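Side-chain contacts in Ycf48-like protein (Thermosynechococcus elongatus, PDB 5OJ5), which is thought to promote early photosystem II assembly and replacement of photodamaged D1, whose C-terminal extension it binds: residues L37-L42 / A291-Q296; R145-K148 / S154-M157; W70-G73 / T77-E80; G183-L188 / T214-H219. One frame throughout, in Å; residues are numbered along the deposited sequence.

Overall arrangement
Ycf48 is a seven-bladed beta-propeller, and the four contacts sample its ring. Near the N terminus, residues 37-42 run ahead of strand 47-51 and pack on residues 291-296 in a late blade; interaction 1 thereby closes a loop of some 250 residues within which the other three nest. Those three follow in series. Interaction 3 closes a short hairpin, strands 69-73 and 77-81, and interaction 2 another, strands 144-151 and 154-159. Interaction 4 then spans the next blade from its first strand to its last. Interactions 2 and 4 touch across the interface between their blades, whereas interaction 1 stays about 14 Å or more from the others, between nearest atoms.

Interaction 1 (L37-L42 / A291-Q296); sequences LAIPAL and ALLCSQ
Between Cys-294 and Gln-296, both of which pack against Leu-42, the hydroxyl oxygen OG of Ser-295 is gripped by Gly-299 N and Thr-301 O, with a weaker bond to Asp-297 N. This is the serine of an Asp-box, the Ser-X-Asp-X-Gly-X-Thr-Trp turn that joins the third and fourth strands of a propeller blade. The CB of Ser-295 points away from residues 37-42, and the N-terminal segment meets the blade through its neighbours instead. The contact is small, burying 167 Å² in all, and contains no hydrogen bond between the two segments. Apolar groups do the work at two points. Ile-39 sends CG1 into the crowded position between its backbone N and carbonyl carbon (chi1 66°), and its terminal CD1 arrives at the fork of Leu-293, 4.2 Å from CD2 and equally far from CD1, the two side chains crossing at about a right angle. Further along, Leu-42 straddles Cys-294: its CD2 lies 4.1 Å from Cys-294 CB, its CD1 hardly farther. These Leu-42 contacts belong to one of two deposited conformers, and Ile-39, Leu-42 and Gln-296 also touch a crystal neighbour. The segment reaches this place by hydrogen-bonding its backbone, at Pro-40 and Leu-42, to Gln-304 of the outermost strand 303-304, while Trp-284 of strand 283-287 also packs on Leu-42. At the exposed Gln-296, the amide reaches Leu-42, NE2 lying 3.8 Å from the methyl CD1.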
loop_
_atom_site.group_PDB
_atom_site.type_symbol
_atom_site.label_atom_id
_atom_site.label_comp_id
_atom_site.label_asym_id
_atom_site.label_seq_id
_atom_site.Cartn_x
_atom_site.Cartn_y
_atom_site.Cartn_z
ATOM N N LEU A 37 -30.871 -4.961 5.508
ATOM C CA LEU A 37 -29.828 -4.066 5.003
ATOM C C LEU A 37 -28.422 -4.661 5.011
ATOM O O LEU A 37 -27.501 -4.052 4.458
ATOM C CB LEU A 37 -29.854 -2.710 5.728
ATOM C CG LEU A 37 -29.245 -1.466 5.051
ATOM C CD1 LEU A 37 -30.229 -0.823 4.064
ATOM C CD2 LEU A 37 -28.803 -0.451 6.091
ATOM N N ALA A 38 -28.242 -5.843 5.600
ATOM C CA ALA A 38 -26.912 -6.420 5.744
ATOM C C ALA A 38 -26.528 -7.266 4.528
ATOM O O ALA A 38 -27.344 -7.562 3.649
ATOM C CB ALA A 38 -26.801 -7.226 7.039
ATOM N N ILE A 39 -25.245 -7.604 4.458
ATOM C CA ILE A 39 -24.776 -8.609 3.512
ATOM C C ILE A 39 -24.433 -9.853 4.301
ATOM O O ILE A 39 -24.331 -9.795 5.546
ATOM C CB ILE A 39 -23.595 -8.093 2.684
ATOM C CG1 ILE A 39 -22.347 -7.847 3.544
ATOM C CG2 ILE A 39 -24.003 -6.829 1.940
ATOM C CD1 ILE A 39 -21.158 -7.529 2.704
ATOM N N PRO A 40 -24.296 -11.009 3.646
ATOM C CA PRO A 40 -24.011 -12.226 4.399
ATOM C C PRO A 40 -22.679 -12.116 5.118
ATOM O O PRO A 40 -21.763 -11.424 4.664
ATOM C CB PRO A 40 -23.991 -13.326 3.326
ATOM C CG PRO A 40 -24.734 -12.773 2.182
ATOM C CD PRO A 40 -24.452 -11.291 2.194
ATOM N N ALA A 41 -22.599 -12.806 6.255
ATOM C CA ALA A 41 -21.376 -12.905 7.026
ATOM C C ALA A 41 -20.534 -14.052 6.500
ATOM O O ALA A 41 -21.042 -15.170 6.348
ATOM C CB ALA A 41 -21.705 -13.168 8.491
ATOM N N LEU A 42 -19.244 -13.791 6.323
ATOM C CA LEU A 42 -18.298 -14.818 5.932
ATOM C C LEU A 42 -18.296 -15.956 6.943
ATOM O O LEU A 42 -18.478 -15.737 8.139
ATOM C CB LEU A 42 -16.909 -14.170 5.896
ATOM C CG LEU A 42 -15.770 -14.719 5.057
ATOM C CD1 LEU A 42 -16.163 -14.794 3.596
ATOM C CD2 LEU A 42 -14.544 -13.839 5.281
ATOM N N ALA A 291 -14.555 -2.127 9.006
ATOM C CA ALA A 291 -15.140 -2.729 7.818
ATOM C C ALA A 291 -14.113 -3.559 7.056
ATOM O O ALA A 291 -13.062 -3.052 6.641
ATOM C CB ALA A 291 -15.709 -1.634 6.907
ATOM N N LEU A 292 -14.440 -4.830 6.832
ATOM C CA LEU A 292 -13.575 -5.717 6.075
ATOM C C LEU A 292 -14.460 -6.726 5.377
ATOM O O LEU A 292 -15.196 -7.463 6.051
ATOM C CB LEU A 292 -12.553 -6.400 6.976
ATOM C CG LEU A 292 -11.528 -7.289 6.243
ATOM C CD1 LEU A 292 -10.667 -6.481 5.279
ATOM C CD2 LEU A 292 -10.626 -8.010 7.244
ATOM N N LEU A 293 -14.386 -6.776 4.047
ATOM C CA LEU A 293 -15.228 -7.619 3.234
ATOM C C LEU A 293 -14.359 -8.508 2.352
ATOM O O LEU A 293 -13.223 -8.163 2.005
ATOM C CB LEU A 293 -16.131 -6.787 2.330
ATOM C CG LEU A 293 -16.941 -5.644 2.978
ATOM C CD1 LEU A 293 -17.890 -5.040 1.908
ATOM C CD2 LEU A 293 -17.616 -5.942 4.241
ATOM N N CYS A 294 -14.942 -9.645 1.956
ATOM C CA CYS A 294 -14.305 -10.584 1.066
ATOM C C CYS A 294 -15.258 -10.974 -0.049
ATOM O O CYS A 294 -16.428 -11.272 0.198
ATOM C CB CYS A 294 -13.847 -11.825 1.821
ATOM S SG CYS A 294 -13.117 -13.113 0.844
ATOM N N SER A 295 -14.731 -11.002 -1.262
ATOM C CA SER A 295 -15.429 -11.569 -2.405
ATOM C C SER A 295 -14.679 -12.804 -2.861
ATOM O O SER A 295 -13.445 -12.788 -2.986
ATOM C CB SER A 295 -15.464 -10.531 -3.529
ATOM O OG SER A 295 -15.987 -11.155 -4.709
ATOM N N GLN A 296 -15.410 -13.870 -3.146
ATOM C CA GLN A 296 -14.827 -15.108 -3.636
ATOM C C GLN A 296 -15.108 -15.303 -5.115
ATOM O O GLN A 296 -14.747 -16.339 -5.680
ATOM C CB GLN A 296 -15.313 -16.301 -2.778
ATOM C CG GLN A 296 -14.751 -16.183 -1.352
ATOM C CD GLN A 296 -15.283 -17.192 -0.380
ATOM O OE1 GLN A 296 -14.774 -18.303 -0.295
ATOM N NE2 GLN A 296 -16.279 -16.797 0.406
#

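Interaction 2 (R145-K148 / S154-M157); sequences RLIK and SAEM
Lys-148 and Glu-156 form an antiparallel hydrogen-bonded pair between the first two strands of a propeller blade. Lys-148 N donates to Glu-156 O at 2.8 Å, and Glu-156 N returns a bond to Lys-148 O at 3.0 Å; both are nearly straight, with N-H...O angles of about 160°. On the face carrying these two residues, Lys-148 CB lies 3.8 Å from Glu-156 CG, because Glu-156 directs CG between its own backbone N and carbonyl carbon (chi1 52°). The opposite face holds the non-hydrogen-bonded pair Ile-147 and Met-157. Here Ile-147 reaches along the sheet, its CD1 4.3 Å from Ala-155 CB, and packs on Trp-113 and Met-121 of the preceding blade. Just before it, Arg-145 and Leu-146 both face Ile-158, a classic beta bulge. Beyond the pair, Glu-156 OE1 is hydrogen-bonded to Tyr-196 OH and forms a salt bridge with Arg-190 NH2 in the following blade. Lys-148 is not the carboxylate's partner: its NZ ends 8.0 Å from Glu-156 OE1. The paired strands thus hold the buried Glu-156 where an arginine from the next blade can compensate it, which would probably keep the carboxylate ionised.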
loop_
_atom_site.group_PDB
_atom_site.type_symbol
_atom_site.label_atom_id
_atom_site.label_comp_id
_atom_site.label_asym_id
_atom_site.label_seq_id
_atom_site.Cartn_x
_atom_site.Cartn_y
_atom_site.Cartn_z
ATOM N N ARG A 145 7.793 9.314 -1.783
ATOM C CA ARG A 145 6.539 8.666 -1.444
ATOM C C ARG A 145 6.631 7.149 -1.509
ATOM O O ARG A 145 5.986 6.468 -0.730
ATOM C CB ARG A 145 5.424 9.195 -2.402
ATOM C CG ARG A 145 4.090 8.505 -2.238
ATOM C CD ARG A 145 3.471 8.771 -0.942
ATOM N NE ARG A 145 2.100 8.319 -0.957
ATOM C CZ ARG A 145 1.070 9.026 -1.450
ATOM N NH1 ARG A 145 1.263 10.245 -1.845
ATOM N NH2 ARG A 145 -0.157 8.558 -1.456
ATOM N N LEU A 146 7.362 6.616 -2.497
ATOM C CA LEU A 146 7.389 5.179 -2.733
ATOM C C LEU A 146 8.783 4.824 -3.197
ATOM O O LEU A 146 9.374 5.544 -4.008
ATOM C CB LEU A 146 6.340 4.810 -3.816
ATOM C CG LEU A 146 6.276 3.337 -4.203
ATOM C CD1 LEU A 146 4.873 3.037 -4.674
ATOM C CD2 LEU A 146 7.220 2.977 -5.336
ATOM N N ILE A 147 9.295 3.687 -2.725
ATOM C CA ILE A 147 10.505 3.091 -3.286
ATOM C C ILE A 147 10.207 1.646 -3.575
ATOM O O ILE A 147 9.468 0.981 -2.834
ATOM C CB ILE A 147 11.704 3.267 -2.328
ATOM C CG1 ILE A 147 13.020 2.868 -3.001
ATOM C CG2 ILE A 147 11.515 2.571 -1.001
ATOM C CD1 ILE A 147 14.111 3.687 -2.870
ATOM N N LYS A 148 10.749 1.158 -4.689
ATOM C CA LYS A 148 10.614 -0.234 -5.084
ATOM C C LYS A 148 12.001 -0.800 -5.337
ATOM O O LYS A 148 12.718 -0.323 -6.233
ATOM C CB LYS A 148 9.719 -0.365 -6.318
ATOM C CG LYS A 148 9.643 -1.799 -6.799
ATOM C CD LYS A 148 8.849 -2.685 -5.840
ATOM C CE LYS A 148 8.637 -4.070 -6.301
ATOM N NZ LYS A 148 7.888 -4.856 -5.243
ATOM N N SER A 154 19.550 -1.915 -8.001
ATOM C CA SER A 154 18.595 -1.089 -8.720
ATOM C C SER A 154 17.345 -0.842 -7.877
ATOM O O SER A 154 16.894 -1.704 -7.113
ATOM C CB SER A 154 18.199 -1.783 -10.021
ATOM O OG SER A 154 19.236 -1.726 -11.011
ATOM N N ALA A 155 16.770 0.347 -8.060
ATOM C CA ALA A 155 15.526 0.691 -7.370
ATOM C C ALA A 155 14.864 1.825 -8.134
ATOM O O ALA A 155 15.517 2.571 -8.872
ATOM C CB ALA A 155 15.773 1.111 -5.932
ATOM N N GLU A 156 13.561 1.966 -7.938
ATOM C CA GLU A 156 12.815 3.106 -8.456
ATOM C C GLU A 156 12.124 3.830 -7.333
ATOM O O GLU A 156 11.667 3.225 -6.381
ATOM C CB GLU A 156 11.860 2.701 -9.480
ATOM C CG GLU A 156 10.959 1.675 -9.251
ATOM C CD GLU A 156 10.382 1.175 -10.581
ATOM O OE1 GLU A 156 9.175 0.937 -10.617
ATOM O OE2 GLU A 156 11.094 1.050 -11.620
ATOM N N MET A 157 12.071 5.151 -7.462
ATOM C CA MET A 157 11.501 6.030 -6.456
ATOM C C MET A 157 10.508 6.988 -7.103
ATOM O O MET A 157 10.754 7.509 -8.196
ATOM C CB MET A 157 12.665 6.838 -5.802
ATOM C CG MET A 157 12.153 7.864 -4.784
ATOM S SD MET A 157 13.379 8.676 -3.802
ATOM C CE MET A 157 14.464 9.373 -5.064
#

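Interaction 3 (W70-G73 / T77-E80); sequences WLVG and TLME
Trp-70 and Glu-80 make the tightest part of this hairpin. Glu-80 CB sits over the six-membered ring of Trp-70, 3.7 Å from its centroid and 6° off the normal, a CH-pi contact. The extended chain then carries the carboxylate along the same indole, CD 3.3 Å from Trp-70 CZ2, with the two planes only 23° apart. Hydrogen bonds from His-68 and Gln-129 to OE2 and a salt bridge from Arg-91 to OE1 hold the carboxylate there, while Trp-70 NE1 is bound to Gly-127 O. Leu-78 CD1 approaches the ring obliquely, 3.4 Å from Trp-70 CE3 and 3.7 Å from Val-72 CG1. On the other face, Leu-71 and Met-79 lie side by side; Leu-71 N donates to Met-79 O and Met-79 N to Leu-71 O, each at 2.9 Å. Toward the turn the pairing slackens: Gly-73 N still donates to Thr-77 O, but the return bond from Thr-77 N to Gly-73 O is weak at 3.4 Å, and Thr-77 is partly exposed. The two strands are the middle pair of a four-stranded blade, between strands 58-63 and 89-90; Val-72 and Leu-78 turn to the next blade and pack on Ile-114 of strand 111-117.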
loop_
_atom_site.group_PDB
_atom_site.type_symbol
_atom_site.label_atom_id
_atom_site.label_comp_id
_atom_site.label_asym_id
_atom_site.label_seq_id
_atom_site.Cartn_x
_atom_site.Cartn_y
_atom_site.Cartn_z
ATOM N N TRP A 70 10.207 -6.471 7.586
ATOM C CA TRP A 70 10.297 -5.155 8.205
ATOM C C TRP A 70 9.021 -4.376 7.966
ATOM O O TRP A 70 8.408 -4.485 6.890
ATOM C CB TRP A 70 11.493 -4.368 7.616
ATOM C CG TRP A 70 12.834 -4.924 8.012
ATOM C CD1 TRP A 70 13.498 -5.946 7.425
ATOM C CD2 TRP A 70 13.629 -4.494 9.110
ATOM N NE1 TRP A 70 14.675 -6.203 8.117
ATOM C CE2 TRP A 70 14.787 -5.291 9.128
ATOM C CE3 TRP A 70 13.486 -3.482 10.061
ATOM C CZ2 TRP A 70 15.812 -5.121 10.076
ATOM C CZ3 TRP A 70 14.548 -3.312 10.976
ATOM C CH2 TRP A 70 15.671 -4.112 10.956
ATOM N N LEU A 71 8.666 -3.544 8.933
ATOM C CA LEU A 71 7.586 -2.586 8.765
ATOM C C LEU A 71 8.075 -1.209 9.200
ATOM O O LEU A 71 9.038 -1.080 9.978
ATOM C CB LEU A 71 6.311 -3.017 9.479
ATOM C CG LEU A 71 6.320 -3.182 11.010
ATOM C CD1 LEU A 71 6.292 -1.814 11.728
ATOM C CD2 LEU A 71 5.150 -4.044 11.463
ATOM N N VAL A 72 7.411 -0.184 8.658
ATOM C CA VAL A 72 7.810 1.193 8.892
ATOM C C VAL A 72 6.570 2.056 9.074
ATOM O O VAL A 72 5.481 1.734 8.573
ATOM C CB VAL A 72 8.682 1.778 7.754
ATOM C CG1 VAL A 72 9.938 0.964 7.571
ATOM C CG2 VAL A 72 7.905 1.876 6.437
ATOM N N GLY A 73 6.748 3.211 9.726
ATOM C CA GLY A 73 5.646 4.156 9.819
ATOM C C GLY A 73 6.052 5.488 10.365
ATOM O O GLY A 73 7.191 5.954 10.225
ATOM N N THR A 77 9.218 5.058 12.857
ATOM C CA THR A 77 9.000 3.699 13.359
ATOM C C THR A 77 9.547 2.663 12.399
ATOM O O THR A 77 9.265 2.701 11.198
ATOM C CB THR A 77 7.514 3.441 13.625
ATOM O OG1 THR A 77 7.113 4.308 14.694
ATOM C CG2 THR A 77 7.223 2.001 14.026
ATOM N N LEU A 78 10.269 1.693 12.943
ATOM C CA LEU A 78 10.902 0.623 12.192
ATOM C C LEU A 78 10.821 -0.612 13.068
ATOM O O LEU A 78 11.247 -0.564 14.238
ATOM C CB LEU A 78 12.356 1.013 11.984
ATOM C CG LEU A 78 13.230 0.069 11.193
ATOM C CD1 LEU A 78 12.705 -0.156 9.762
ATOM C CD2 LEU A 78 14.678 0.551 11.116
ATOM N N MET A 79 10.278 -1.731 12.559
ATOM C CA MET A 79 10.264 -2.971 13.333
ATOM C C MET A 79 10.615 -4.141 12.449
ATOM O O MET A 79 10.345 -4.130 11.232
ATOM C CB MET A 79 8.920 -3.248 13.994
ATOM C CG MET A 79 8.400 -2.098 14.826
ATOM S SD MET A 79 7.071 -2.674 15.898
ATOM C CE MET A 79 6.607 -1.169 16.703
ATOM N N GLU A 80 11.188 -5.170 13.063
ATOM C CA GLU A 80 11.688 -6.345 12.372
ATOM C C GLU A 80 10.980 -7.581 12.915
ATOM O O GLU A 80 10.815 -7.724 14.127
ATOM C CB GLU A 80 13.199 -6.474 12.641
ATOM C CG GLU A 80 13.897 -7.620 11.949
ATOM C CD GLU A 80 15.388 -7.643 12.206
ATOM O OE1 GLU A 80 15.848 -7.032 13.191
ATOM O OE2 GLU A 80 16.115 -8.284 11.398
#

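Interaction 4 (G183-L188 / T214-H219); sequences GVMRNL and TAWEPH
Met-185 comes first along residues 183-188 to touch Trp-216. Its CB points toward residues 214-219, and SD stands 4.4 Å from Trp-216 CZ2 and 5.1 Å from the centroid of the six-membered ring. Since the sulfur lies 38° off the ring normal, this Met-aromatic contact is oblique. The backbone of the same residue looks to the preceding blade, where Met-185 O accepts a hydrogen bond from Arg-145 NH1. Farther along, Leu-188 lies on the innermost strand of the blade. With CG anti to its backbone N (chi1 175°), it extends to the far end of the indole, and CD1 meets CH2 of Trp-216 at 3.9 Å, at the ring edge and near its plane; the two side chains cross at about a right angle. Its other methyl, CD2, packs 3.8 Å from Leu-146 CD1, so one leucine serves both its own blade and the one before. Trp-216 is fixed from its pyrrole side by a hydrogen bond from NE1 to Gly-162 O, and it rests on Tyr-196 and Ala-198 of strand 196-199. Although it belongs to the experimentally defined Arg-rich patch, the indole is buried. A tryptophan immediately before the outermost strand recurs in this chain ahead of strands 89-90, 132-133, 175-178 and 303-304, a position consistent with that of the Asp-box tryptophan of beta-propeller blades.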
loop_
_atom_site.group_PDB
_atom_site.type_symbol
_atom_site.label_atom_id
_atom_site.label_comp_id
_atom_site.label_asym_id
_atom_site.label_seq_id
_atom_site.Cartn_x
_atom_site.Cartn_y
_atom_site.Cartn_z
ATOM N N GLY A 183 1.098 17.368 -8.897
ATOM C CA GLY A 183 0.390 17.675 -7.655
ATOM C C GLY A 183 0.443 16.502 -6.707
ATOM O O GLY A 183 0.950 15.412 -7.031
ATOM N N VAL A 184 0.020 16.743 -5.475
ATOM C CA VAL A 184 0.184 15.734 -4.425
ATOM C C VAL A 184 -0.806 14.620 -4.630
ATOM O O VAL A 184 -2.001 14.815 -4.522
ATOM C CB VAL A 184 0.059 16.379 -3.033
ATOM C CG1 VAL A 184 0.269 15.318 -1.963
ATOM C CG2 VAL A 184 1.102 17.513 -2.824
ATOM N N MET A 185 -0.324 13.436 -4.878
ATOM C CA MET A 185 -1.194 12.302 -5.175
ATOM C C MET A 185 -1.940 11.863 -3.929
ATOM O O MET A 185 -1.370 11.738 -2.854
ATOM C CB MET A 185 -0.284 11.148 -5.643
ATOM C CG MET A 185 0.542 11.446 -6.889
ATOM S SD MET A 185 1.691 10.195 -7.384
ATOM C CE MET A 185 2.720 10.090 -5.960
ATOM N N ARG A 186 -3.225 11.571 -4.081
ATOM C CA ARG A 186 -4.040 11.027 -3.011
ATOM C C ARG A 186 -3.699 9.560 -2.719
ATOM O O ARG A 186 -3.817 9.097 -1.581
ATOM C CB ARG A 186 -5.526 11.147 -3.420
ATOM C CG ARG A 186 -6.502 10.788 -2.346
ATOM C CD ARG A 186 -7.895 10.977 -2.853
ATOM N NE ARG A 186 -8.871 11.000 -1.786
ATOM C CZ ARG A 186 -9.403 12.083 -1.210
ATOM N NH1 ARG A 186 -9.090 13.344 -1.541
ATOM N NH2 ARG A 186 -10.292 11.891 -0.240
ATOM N N ASN A 187 -3.285 8.813 -3.730
ATOM C CA ASN A 187 -2.947 7.404 -3.602
ATOM C C ASN A 187 -2.131 7.048 -4.828
ATOM O O ASN A 187 -2.236 7.710 -5.867
ATOM C CB ASN A 187 -4.196 6.507 -3.453
ATOM C CG ASN A 187 -4.529 6.201 -2.013
ATOM O OD1 ASN A 187 -3.651 5.820 -1.240
ATOM N ND2 ASN A 187 -5.799 6.310 -1.644
ATOM N N LEU A 188 -1.330 5.989 -4.694
ATOM C CA LEU A 188 -0.405 5.535 -5.717
ATOM C C LEU A 188 -0.280 4.031 -5.597
ATOM O O LEU A 188 -0.045 3.529 -4.498
ATOM C CB LEU A 188 0.964 6.195 -5.472
ATOM C CG LEU A 188 2.113 5.762 -6.363
ATOM C CD1 LEU A 188 1.888 6.123 -7.817
ATOM C CD2 LEU A 188 3.427 6.364 -5.863
ATOM N N THR A 214 7.196 9.731 -21.021
ATOM C CA THR A 214 7.948 10.802 -20.385
ATOM C C THR A 214 7.137 11.640 -19.409
ATOM O O THR A 214 7.709 12.516 -18.762
ATOM C CB THR A 214 8.616 11.713 -21.409
ATOM O OG1 THR A 214 7.606 12.366 -22.185
ATOM C CG2 THR A 214 9.526 10.922 -22.301
ATOM N N ALA A 215 5.840 11.386 -19.283
ATOM C CA ALA A 215 4.979 12.126 -18.383
ATOM C C ALA A 215 3.830 11.203 -18.022
ATOM O O ALA A 215 3.535 10.253 -18.747
ATOM C CB ALA A 215 4.424 13.390 -19.062
ATOM N N TRP A 216 3.165 11.516 -16.928
ATOM C CA TRP A 216 1.918 10.826 -16.589
ATOM C C TRP A 216 0.842 11.165 -17.619
ATOM O O TRP A 216 0.802 12.270 -18.168
ATOM C CB TRP A 216 1.432 11.321 -15.216
ATOM C CG TRP A 216 2.302 10.867 -14.064
ATOM C CD1 TRP A 216 3.406 11.497 -13.597
ATOM C CD2 TRP A 216 2.115 9.726 -13.253
ATOM N NE1 TRP A 216 3.924 10.818 -12.521
ATOM C CE2 TRP A 216 3.144 9.721 -12.294
ATOM C CE3 TRP A 216 1.155 8.718 -13.208
ATOM C CZ2 TRP A 216 3.221 8.749 -11.298
ATOM C CZ3 TRP A 216 1.265 7.723 -12.216
ATOM C CH2 TRP A 216 2.276 7.763 -11.281
ATOM N N GLU A 217 -0.075 10.242 -17.824
ATOM C CA GLU A 217 -1.228 10.445 -18.698
ATOM C C GLU A 217 -2.473 10.612 -17.847
ATOM O O GLU A 217 -2.832 9.669 -17.124
ATOM C CB GLU A 217 -1.388 9.218 -19.599
ATOM C CG GLU A 217 -2.590 9.259 -20.519
ATOM C CD GLU A 217 -2.466 8.240 -21.638
ATOM O OE1 GLU A 217 -3.106 8.435 -22.690
ATOM O OE2 GLU A 217 -1.731 7.232 -21.466
ATOM N N PRO A 218 -3.165 11.760 -17.896
ATOM C CA PRO A 218 -4.388 11.937 -17.101
ATOM C C PRO A 218 -5.575 11.267 -17.772
ATOM O O PRO A 218 -5.651 11.153 -19.002
ATOM C CB PRO A 218 -4.568 13.462 -17.093
ATOM C CG PRO A 218 -3.965 13.914 -18.389
ATOM C CD PRO A 218 -2.802 12.986 -18.631
ATOM N N HIS A 219 -6.509 10.846 -16.944
ATOM C CA HIS A 219 -7.747 10.190 -17.365
ATOM C C HIS A 219 -8.884 10.759 -16.516
ATOM O O HIS A 219 -8.760 10.844 -15.294
ATOM C CB HIS A 219 -7.687 8.686 -17.115
ATOM C CG HIS A 219 -6.548 8.014 -17.774
ATOM N ND1 HIS A 219 -6.567 7.598 -19.079
ATOM C CD2 HIS A 219 -5.318 7.728 -17.295
ATOM C CE1 HIS A 219 -5.393 7.044 -19.363
ATOM N NE2 HIS A 219 -4.635 7.087 -18.280
#